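Side-chain contacts in 7,8-dihydro-6-hydroxymethylpterin pyrophosphokinase-dihydropteroate synthase (Plasmodium falciparum, PDB 6JWS), which probably catalyses two successive steps of folate biosynthesis, pyrophosphorylation of 6-hydroxymethyl-7,8-dihydropterin by ATP and condensation of the product with 4-aminobenzoate to 7,8-dihydropteroate: residues L34-A37 against L38-E42; V182-K185 against Y186-L190; F315-I318 against P319-T323; L517-K520 against N521-Y524. The protein carries 1 engineered substitution. All blocks are in the same frame, centred on the assembly; numbering follows the deposited sequence.

How the contacts relate
All four contacts are local and follow one another along the chain. None nests in or crosses another. Contact 1 lies on helix 30-44 and ends at a calcium ion. Contact 2 lies on helix 177-190. The two helices touch where Ile187 packs against the backbone of Leu40. Contact 3 follows strand 316-318 into the next loop. It shares the ATP pocket with Lys185 of contact 2, although the two contacts do not touch. Contact 4 reverses the chain just before strand 525-529 of the TIM barrel. Its turn and Phe523 lie against the His39 ring of contact 1, tying the synthase barrel to the pyrophosphokinase part.

Contact 1: residues L34-A37 against L38-E42; sequences LETA and LHLVE. With CA (calcium ion), chain L.
Thr36 and Leu40 lie side by side one turn apart on alpha helix 30-44, pointing the same way. Thr36 CG2 meets Leu40 CD1 at 4.1 Å. The methyl stands anti to the Thr36 backbone N, while OG1 turns back beside that N and bonds to Leu32 O within the helix. The backbone runs in regular i to i+4 bonds, from Leu38 N to Leu34 O at 2.9 Å through Val41 N to Ala37 O at 2.8 Å. Leu34, Leu38 and Val41 pack on the antiparallel sheet of the pyrophosphokinase part. The His39 ring leans back toward the preceding turn, and CD2 comes within 3.0 Å of Glu35 O, obliquely to the ring. That ring also stacks on Phe523, while Glu35 OE2 is held by Arg571 and Tyr570. A bend at chi2 (-52°) helps bring the Glu42 carboxylate to the calcium ion that its main-chain O also binds. Gly46, Glu99 and two waters share the metal, and Glu42 OE2 accepts from Ile48 N, which should fix the turn of the carboxylate. Glu42 O is 2.2 Å from the calcium ion, and Glu42 OE1 is 2.5 Å from it.

Contact 2: residues V182-K185 against Y186-L190; sequences VVIK and YIEEL
Lys185 and Glu188 carry the polar side of this contact. They lie alongside each other and point the same way. Lys185 NZ is 4.1 Å from Glu188 OE2, near enough for the opposite charges to attract but beyond a salt bridge. Lys185 bends at chi2 (-62°) and then runs extended, which carries NZ to the same side as the Glu188 carboxylate. Glu188 is extended beyond CG. Ile184 lies aslant to it, with CG2 3.8 Å from the same OE2. Both charged residues sit on helix 177-190 of the pyrophosphokinase domain, where Lys185 touches the bound ATP, close to the magnesium-binding aspartates Asp208 and Asp210. Glu188 has itself been seen to bind magnesium in this protein, though not in this chain. Backbone bonds keep the helix regular, among them Glu188 N to Ile184 O at 2.8 Å and Glu189 N to Lys185 O at 3.1 Å. The apolar contact across the turn is Val183 CG1 to Ile187 CD1, 4.4 Å. Ile209 of strand 208-214 receives both Ile184 and Ile187, and its N donates to Glu188 OE2, which should limit rotation of that carboxylate. Tyr186 turns the other way. Its CB lies 3.3 Å from Val183 O, but CG is anti to the backbone N (chi1 -175°). This sends the ring off toward Leu235 and Ile305 on helices 228-236 and 304-309.

Contact 3: residues F315-I318 against P319-T323; sequences FLSI and PHVYT. With ATP (adenosine-5'-triphosphate), chain J.
Phe315 and Val321 meet beside the adenine of ATP. Val321 CG2 touches the edge of the Phe315 ring at CE2, 4.0 Å away. One face of that ring carries ATP C8, offset toward the rim. The backbone of Ser317 reads the adenine edge: Ser317 N donates to ATP N7 at 2.7 Å, and ATP N6 donates to Ser317 O at 2.9 Å. His320 turns its ring edge to the gamma phosphate: NE2 is 3.1 Å from ATP O1G and 3.1 Å from ATP O3G. Bonds within the loop position these groups. Ser317 OG, anti to its backbone N (chi1 -174°), donates to Pro319 O at 3.0 Å, and Tyr132 OH also bonds to that oxygen. The peptide before Pro319 is cis, and this bends the chain sharply at the end of the strand. His320 then begins a type I beta turn. Tyr322 N donates to His320 ND1 at 3.0 Å, from 30° out of the ring plane, which restrains the imidazole. Thr323 OG1 reaches His320 O at 2.7 Å, above the carbonyl plane. Further out, strand 316-318 pairs antiparallel with strand 219-221. Leu316 rests on helix 177-190, Val321 on helix 129-148, and Pro319 on Phe213 of strand 208-214.

Contact 4: residues L517-K520 against N521-Y524; sequences LKKK and NKFY
Lys519 bends at chi2, chi3 (-68°) and chi4, and this folding brings its ammonium to the phenol of Tyr524. Tyr524 CG is anti to its carbonyl carbon (chi1 -60°), which turns the ring toward the lysine. Lys519 NZ donates to Tyr524 OH at 2.6 Å and lies at the ring edge, in its plane. On the way, Lys519 runs side by side with Lys522, with Lys519 CB 4.0 Å from Lys522 CB. The backbone makes a tight antiparallel hairpin-like reversal with Lys520 and Asn521 at its tip. It precedes strand 525-529 of the TIM barrel, in the pterin-binding part. Lys518 and Phe523 form a single non-hydrogen-bonded pair. It is flanked by Lys519 N to Lys522 O at 2.7 Å and Tyr524 N to Leu517 O at 2.7 Å. Leu517 O also accepts from a water at 2.9 Å, and that water donates to Tyr524 O as well. The Lys518 and Phe523 side chains cross obliquely, and Lys518 CG is 3.4 Å from Phe523 CD1. The far end of Lys518 turns away, and its NZ bonds to Asn565 O. Phe523 packs further on Pro568 and Arg571. At the open end of the reversal, Leu517 CD2 is 4.1 Å from Tyr524 CB. Beyond them, Phe489 and Val493 of helix 486-494 touch Leu517 and Tyr524 respectively.

Contact 1: residues L34-A37 against L38-E42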
# COMPACT_ATOMS: atom_id res chain seq x y z
N LEU B 34 6.69 18.73 -30.77
CA LEU B 34 6.35 19.88 -29.95
C LEU B 34 7.61 20.65 -29.54
O LEU B 34 7.58 21.88 -29.48
CB LEU B 34 5.48 19.46 -28.76
CG LEU B 34 4.08 18.97 -29.14
CD1 LEU B 34 3.44 18.17 -28.02
CD2 LEU B 34 3.19 20.14 -29.55
N GLU B 35 8.72 19.94 -29.34
CA GLU B 35 9.96 20.63 -29.00
C GLU B 35 10.56 21.38 -30.20
O GLU B 35 11.18 22.43 -30.04
CB GLU B 35 10.95 19.70 -28.29
CG GLU B 35 10.46 19.23 -26.94
CD GLU B 35 11.45 18.67 -25.93
OE1 GLU B 35 12.48 18.07 -26.35
OE2 GLU B 35 11.20 18.84 -24.71
N THR B 36 10.38 20.83 -31.41
CA THR B 36 10.79 21.50 -32.64
C THR B 36 10.07 22.84 -32.76
O THR B 36 10.69 23.87 -33.02
CB THR B 36 10.58 20.58 -33.87
OG1 THR B 36 11.37 19.39 -33.75
CG2 THR B 36 10.85 21.27 -35.19
N ALA B 37 8.74 22.82 -32.54
CA ALA B 37 7.95 24.05 -32.53
C ALA B 37 8.41 24.99 -31.43
O ALA B 37 8.45 26.20 -31.66
CB ALA B 37 6.47 23.74 -32.43
N LEU B 38 8.76 24.46 -30.24
CA LEU B 38 9.27 25.34 -29.18
C LEU B 38 10.50 26.09 -29.66
O LEU B 38 10.61 27.29 -29.43
CB LEU B 38 9.63 24.56 -27.91
CG LEU B 38 8.47 24.15 -27.00
CD1 LEU B 38 9.00 23.30 -25.84
CD2 LEU B 38 7.72 25.35 -26.46
N HIS B 39 11.44 25.36 -30.28
CA HIS B 39 12.65 25.96 -30.82
C HIS B 39 12.31 27.05 -31.83
O HIS B 39 12.84 28.15 -31.75
CB HIS B 39 13.54 24.90 -31.47
CG HIS B 39 14.15 23.94 -30.50
ND1 HIS B 39 14.91 24.37 -29.42
CD2 HIS B 39 14.15 22.59 -30.47
CE1 HIS B 39 15.34 23.32 -28.76
NE2 HIS B 39 14.88 22.21 -29.38
N LEU B 40 11.42 26.73 -32.78
CA LEU B 40 11.07 27.67 -33.84
C LEU B 40 10.39 28.91 -33.25
O LEU B 40 10.62 30.02 -33.74
CB LEU B 40 10.24 26.97 -34.91
CG LEU B 40 11.00 25.87 -35.66
CD1 LEU B 40 10.09 25.09 -36.59
CD2 LEU B 40 12.19 26.46 -36.43
N VAL B 41 9.61 28.72 -32.18
CA VAL B 41 9.02 29.84 -31.46
C VAL B 41 10.12 30.70 -30.84
O VAL B 41 10.07 31.93 -30.95
CB VAL B 41 7.98 29.35 -30.42
CG1 VAL B 41 7.54 30.46 -29.47
CG2 VAL B 41 6.77 28.69 -31.07
N GLU B 42 11.10 30.07 -30.16
CA GLU B 42 12.21 30.78 -29.52
C GLU B 42 13.01 31.57 -30.56
O GLU B 42 13.52 32.64 -30.26
CB GLU B 42 13.25 29.80 -28.96
CG GLU B 42 13.37 29.73 -27.45
CD GLU B 42 13.55 31.00 -26.62
OE1 GLU B 42 14.21 31.95 -27.08
OE2 GLU B 42 13.05 31.00 -25.48
CA CA L . 14.52 33.85 -28.69
O HOH W 1 14.41 35.53 -27.39
O HOH W 2 14.91 35.64 -30.28

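Contact 2: residues V182-K185 against Y186-L190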
# COMPACT_ATOMS: atom_id res chain seq x y z
N VAL B 182 0.67 35.07 -38.79
CA VAL B 182 1.32 34.88 -40.08
C VAL B 182 2.63 34.12 -39.89
O VAL B 182 2.85 33.09 -40.53
CB VAL B 182 1.54 36.22 -40.83
CG1 VAL B 182 2.38 36.03 -42.09
CG2 VAL B 182 0.22 36.93 -41.15
N VAL B 183 3.48 34.61 -38.97
CA VAL B 183 4.74 33.94 -38.67
C VAL B 183 4.49 32.51 -38.16
O VAL B 183 5.24 31.60 -38.51
CB VAL B 183 5.65 34.73 -37.72
CG1 VAL B 183 7.00 34.05 -37.58
CG2 VAL B 183 5.84 36.17 -38.16
N ILE B 184 3.44 32.33 -37.35
CA ILE B 184 3.13 31.01 -36.83
C ILE B 184 2.77 30.08 -37.99
O ILE B 184 3.20 28.92 -38.02
CB ILE B 184 2.01 31.08 -35.76
CG1 ILE B 184 2.55 31.58 -34.42
CG2 ILE B 184 1.30 29.74 -35.62
CD1 ILE B 184 1.49 32.16 -33.52
N LYS B 185 1.97 30.60 -38.94
CA LYS B 185 1.59 29.85 -40.13
C LYS B 185 2.83 29.46 -40.92
O LYS B 185 2.90 28.36 -41.44
CB LYS B 185 0.56 30.63 -40.97
CG LYS B 185 -0.81 30.78 -40.33
CD LYS B 185 -1.51 29.46 -40.09
CE LYS B 185 -2.71 29.59 -39.18
NZ LYS B 185 -3.48 28.33 -39.11
N TYR B 186 3.81 30.37 -40.97
CA TYR B 186 5.09 30.07 -41.59
C TYR B 186 5.75 28.89 -40.87
O TYR B 186 6.08 27.88 -41.51
CB TYR B 186 5.98 31.31 -41.67
CG TYR B 186 7.28 31.09 -42.42
CD1 TYR B 186 7.28 30.91 -43.80
CD2 TYR B 186 8.49 31.02 -41.75
CE1 TYR B 186 8.45 30.68 -44.50
CE2 TYR B 186 9.68 30.80 -42.44
CZ TYR B 186 9.66 30.63 -43.82
OH TYR B 186 10.81 30.40 -44.51
N ILE B 187 5.88 29.01 -39.54
CA ILE B 187 6.46 27.96 -38.71
C ILE B 187 5.77 26.62 -38.98
O ILE B 187 6.45 25.61 -39.18
CB ILE B 187 6.43 28.35 -37.21
CG1 ILE B 187 7.46 29.43 -36.90
CG2 ILE B 187 6.62 27.14 -36.31
CD1 ILE B 187 7.22 30.17 -35.61
N GLU B 188 4.43 26.60 -39.02
CA GLU B 188 3.72 25.34 -39.25
C GLU B 188 4.16 24.73 -40.58
O GLU B 188 4.48 23.55 -40.63
CB GLU B 188 2.20 25.49 -39.24
CG GLU B 188 1.62 25.81 -37.87
CD GLU B 188 0.11 25.85 -37.75
OE1 GLU B 188 -0.57 25.07 -38.45
OE2 GLU B 188 -0.39 26.64 -36.94
N GLU B 189 4.15 25.56 -41.63
CA GLU B 189 4.49 25.14 -42.99
C GLU B 189 5.92 24.60 -43.03
O GLU B 189 6.16 23.58 -43.67
CB GLU B 189 4.31 26.28 -44.00
CG GLU B 189 2.88 26.51 -44.43
CD GLU B 189 2.19 25.35 -45.14
OE1 GLU B 189 2.90 24.53 -45.79
OE2 GLU B 189 0.94 25.27 -45.06
N LEU B 190 6.84 25.27 -42.33
CA LEU B 190 8.23 24.83 -42.29
C LEU B 190 8.30 23.38 -41.81
O LEU B 190 9.14 22.61 -42.27
CB LEU B 190 9.05 25.73 -41.36
CG LEU B 190 9.69 26.98 -41.96
CD1 LEU B 190 10.55 27.68 -40.92
CD2 LEU B 190 10.52 26.65 -43.19

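Contact 3: residues F315-I318 against P319-T323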
# COMPACT_ATOMS: atom_id res chain seq x y z
N PHE B 315 -9.87 34.11 -40.18
CA PHE B 315 -10.27 35.09 -39.18
C PHE B 315 -9.27 35.07 -38.03
O PHE B 315 -8.43 34.18 -37.96
CB PHE B 315 -11.72 34.86 -38.73
CG PHE B 315 -11.94 33.63 -37.88
CD1 PHE B 315 -12.03 32.37 -38.46
CD2 PHE B 315 -12.06 33.73 -36.50
CE1 PHE B 315 -12.24 31.24 -37.68
CE2 PHE B 315 -12.27 32.60 -35.72
CZ PHE B 315 -12.36 31.36 -36.31
N LEU B 316 -9.35 36.08 -37.16
CA LEU B 316 -8.53 36.12 -35.96
C LEU B 316 -9.41 36.32 -34.73
O LEU B 316 -10.11 37.33 -34.62
CB LEU B 316 -7.50 37.26 -36.07
CG LEU B 316 -6.51 37.32 -34.90
CD1 LEU B 316 -5.63 36.08 -34.87
CD2 LEU B 316 -5.66 38.58 -34.97
N SER B 317 -9.32 35.38 -33.78
CA SER B 317 -10.02 35.52 -32.51
C SER B 317 -9.01 35.58 -31.37
O SER B 317 -8.28 34.63 -31.13
CB SER B 317 -11.02 34.40 -32.32
OG SER B 317 -11.80 34.64 -31.15
N ILE B 318 -8.98 36.72 -30.66
CA ILE B 318 -8.22 36.82 -29.43
C ILE B 318 -9.16 37.30 -28.33
O ILE B 318 -9.73 38.38 -28.44
CB ILE B 318 -7.01 37.77 -29.57
CG1 ILE B 318 -6.13 37.46 -30.78
CG2 ILE B 318 -6.21 37.80 -28.26
CD1 ILE B 318 -5.16 36.33 -30.59
N PRO B 319 -9.29 36.57 -27.20
CA PRO B 319 -8.69 35.26 -27.02
C PRO B 319 -9.19 34.22 -28.01
O PRO B 319 -10.23 34.38 -28.63
CB PRO B 319 -9.15 34.88 -25.61
CG PRO B 319 -9.32 36.20 -24.91
CD PRO B 319 -9.95 37.07 -25.98
N HIS B 320 -8.43 33.13 -28.17
CA HIS B 320 -8.86 32.03 -29.01
C HIS B 320 -10.29 31.64 -28.63
O HIS B 320 -10.70 31.75 -27.47
CB HIS B 320 -7.85 30.89 -28.95
CG HIS B 320 -8.11 29.78 -29.90
ND1 HIS B 320 -8.99 28.76 -29.62
CD2 HIS B 320 -7.59 29.50 -31.12
CE1 HIS B 320 -9.00 27.89 -30.62
NE2 HIS B 320 -8.15 28.33 -31.55
N VAL B 321 -11.05 31.21 -29.64
CA VAL B 321 -12.47 30.87 -29.52
C VAL B 321 -12.63 29.81 -28.43
O VAL B 321 -13.62 29.81 -27.70
CB VAL B 321 -13.02 30.39 -30.88
CG1 VAL B 321 -14.39 29.73 -30.77
CG2 VAL B 321 -13.07 31.51 -31.91
N TYR B 322 -11.64 28.92 -28.30
CA TYR B 322 -11.86 27.71 -27.53
C TYR B 322 -11.30 27.80 -26.11
O TYR B 322 -11.46 26.86 -25.34
CB TYR B 322 -11.42 26.49 -28.35
CG TYR B 322 -12.46 26.04 -29.35
CD1 TYR B 322 -13.44 25.13 -28.98
CD2 TYR B 322 -12.49 26.54 -30.65
CE1 TYR B 322 -14.41 24.71 -29.88
CE2 TYR B 322 -13.46 26.14 -31.56
CZ TYR B 322 -14.42 25.21 -31.17
OH TYR B 322 -15.37 24.78 -32.04
N THR B 323 -10.75 28.96 -25.74
CA THR B 323 -9.98 29.12 -24.50
C THR B 323 -10.70 28.55 -23.28
O THR B 323 -10.08 27.94 -22.42
CB THR B 323 -9.59 30.58 -24.30
OG1 THR B 323 -8.97 30.98 -25.52
CG2 THR B 323 -8.63 30.78 -23.15
PG ATP J . -8.62 27.15 -34.51
O1G ATP J . -8.93 26.09 -33.47
O2G ATP J . -9.61 28.31 -34.47
O3G ATP J . -7.18 27.62 -34.43
PB ATP J . -8.93 24.93 -36.50
O1B ATP J . -9.64 24.94 -37.81
O2B ATP J . -9.38 23.99 -35.42
O3B ATP J . -8.84 26.43 -35.95
PA ATP J . -6.22 25.49 -37.46
O1A ATP J . -5.36 26.06 -36.38
O2A ATP J . -5.56 24.66 -38.52
O3A ATP J . -7.38 24.62 -36.78
O5' ATP J . -7.07 26.66 -38.16
C5' ATP J . -6.93 28.00 -37.64
C4' ATP J . -7.98 28.89 -38.27
O4' ATP J . -8.64 29.68 -37.25
C3' ATP J . -7.43 29.90 -39.29
O3' ATP J . -8.40 30.06 -40.32
C2' ATP J . -7.19 31.14 -38.42
O2' ATP J . -7.29 32.37 -39.09
C1' ATP J . -8.35 31.05 -37.43
N9 ATP J . -8.04 31.67 -36.14
C8 ATP J . -8.81 32.60 -35.49
N7 ATP J . -8.28 32.98 -34.34
C5 ATP J . -7.12 32.22 -34.23
C6 ATP J . -6.14 32.15 -33.22
N6 ATP J . -6.18 32.88 -32.11
N1 ATP J . -5.10 31.30 -33.41
C2 ATP J . -5.07 30.57 -34.54
N3 ATP J . -5.94 30.55 -35.55
C4 ATP J . -6.96 31.41 -35.33

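Contact 4: residues L517-K520 against N521-Y524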
# COMPACT_ATOMS: atom_id res chain seq x y z
N LEU B 517 20.94 23.38 -20.61
CA LEU B 517 19.85 22.40 -20.73
C LEU B 517 19.08 22.63 -22.03
O LEU B 517 18.10 21.93 -22.31
CB LEU B 517 18.88 22.51 -19.56
CG LEU B 517 19.45 22.28 -18.17
CD1 LEU B 517 18.44 22.69 -17.12
CD2 LEU B 517 19.88 20.83 -18.00
N LYS B 518 19.53 23.62 -22.81
CA LYS B 518 18.89 24.04 -24.04
C LYS B 518 19.95 24.16 -25.14
O LYS B 518 21.00 24.76 -24.94
CB LYS B 518 18.20 25.38 -23.80
CG LYS B 518 16.73 25.27 -23.40
CD LYS B 518 16.14 26.44 -22.63
CE LYS B 518 16.55 27.82 -23.08
NZ LYS B 518 17.09 28.59 -21.93
N LYS B 519 19.67 23.55 -26.29
CA LYS B 519 20.44 23.79 -27.50
C LYS B 519 19.48 24.20 -28.61
O LYS B 519 18.29 24.36 -28.37
CB LYS B 519 21.24 22.54 -27.87
CG LYS B 519 22.43 22.23 -26.97
CD LYS B 519 23.56 21.54 -27.70
CE LYS B 519 23.23 20.13 -28.16
NZ LYS B 519 23.87 19.12 -27.28
N LYS B 520 20.02 24.36 -29.83
CA LYS B 520 19.25 24.77 -30.99
C LYS B 520 18.08 23.81 -31.25
O LYS B 520 17.00 24.25 -31.62
CB LYS B 520 20.16 24.92 -32.22
CG LYS B 520 20.89 26.25 -32.35
CD LYS B 520 21.91 26.30 -33.49
CE LYS B 520 23.35 26.49 -33.06
NZ LYS B 520 23.89 25.32 -32.32
N ASN B 521 18.31 22.51 -31.03
CA ASN B 521 17.32 21.49 -31.33
C ASN B 521 17.04 20.60 -30.11
O ASN B 521 15.98 19.96 -30.03
CB ASN B 521 17.67 20.72 -32.61
CG ASN B 521 16.49 19.97 -33.22
OD1 ASN B 521 15.35 20.41 -33.15
ND2 ASN B 521 16.77 18.83 -33.85
N LYS B 522 17.95 20.60 -29.13
CA LYS B 522 17.86 19.69 -28.00
C LYS B 522 17.39 20.43 -26.75
O LYS B 522 17.79 21.57 -26.51
CB LYS B 522 19.24 19.09 -27.69
CG LYS B 522 19.52 17.74 -28.31
CD LYS B 522 18.66 16.64 -27.72
CE LYS B 522 19.34 15.85 -26.63
NZ LYS B 522 20.45 15.02 -27.16
N PHE B 523 16.58 19.74 -25.95
CA PHE B 523 16.37 20.10 -24.55
C PHE B 523 16.89 18.96 -23.69
O PHE B 523 16.89 17.81 -24.11
CB PHE B 523 14.89 20.38 -24.26
CG PHE B 523 14.31 21.61 -24.91
CD1 PHE B 523 14.45 22.86 -24.33
CD2 PHE B 523 13.58 21.51 -26.09
CE1 PHE B 523 13.91 23.99 -24.93
CE2 PHE B 523 13.03 22.64 -26.68
CZ PHE B 523 13.19 23.87 -26.10
N TYR B 524 17.37 19.30 -22.48
CA TYR B 524 17.74 18.28 -21.51
C TYR B 524 16.91 18.42 -20.24
O TYR B 524 16.56 19.53 -19.83
CB TYR B 524 19.23 18.34 -21.17
CG TYR B 524 20.15 18.13 -22.34
CD1 TYR B 524 20.55 16.86 -22.71
CD2 TYR B 524 20.63 19.20 -23.07
CE1 TYR B 524 21.42 16.64 -23.77
CE2 TYR B 524 21.50 19.02 -24.14
CZ TYR B 524 21.88 17.73 -24.50
OH TYR B 524 22.72 17.53 -25.55
O HOH W 3 15.45 21.73 -21.10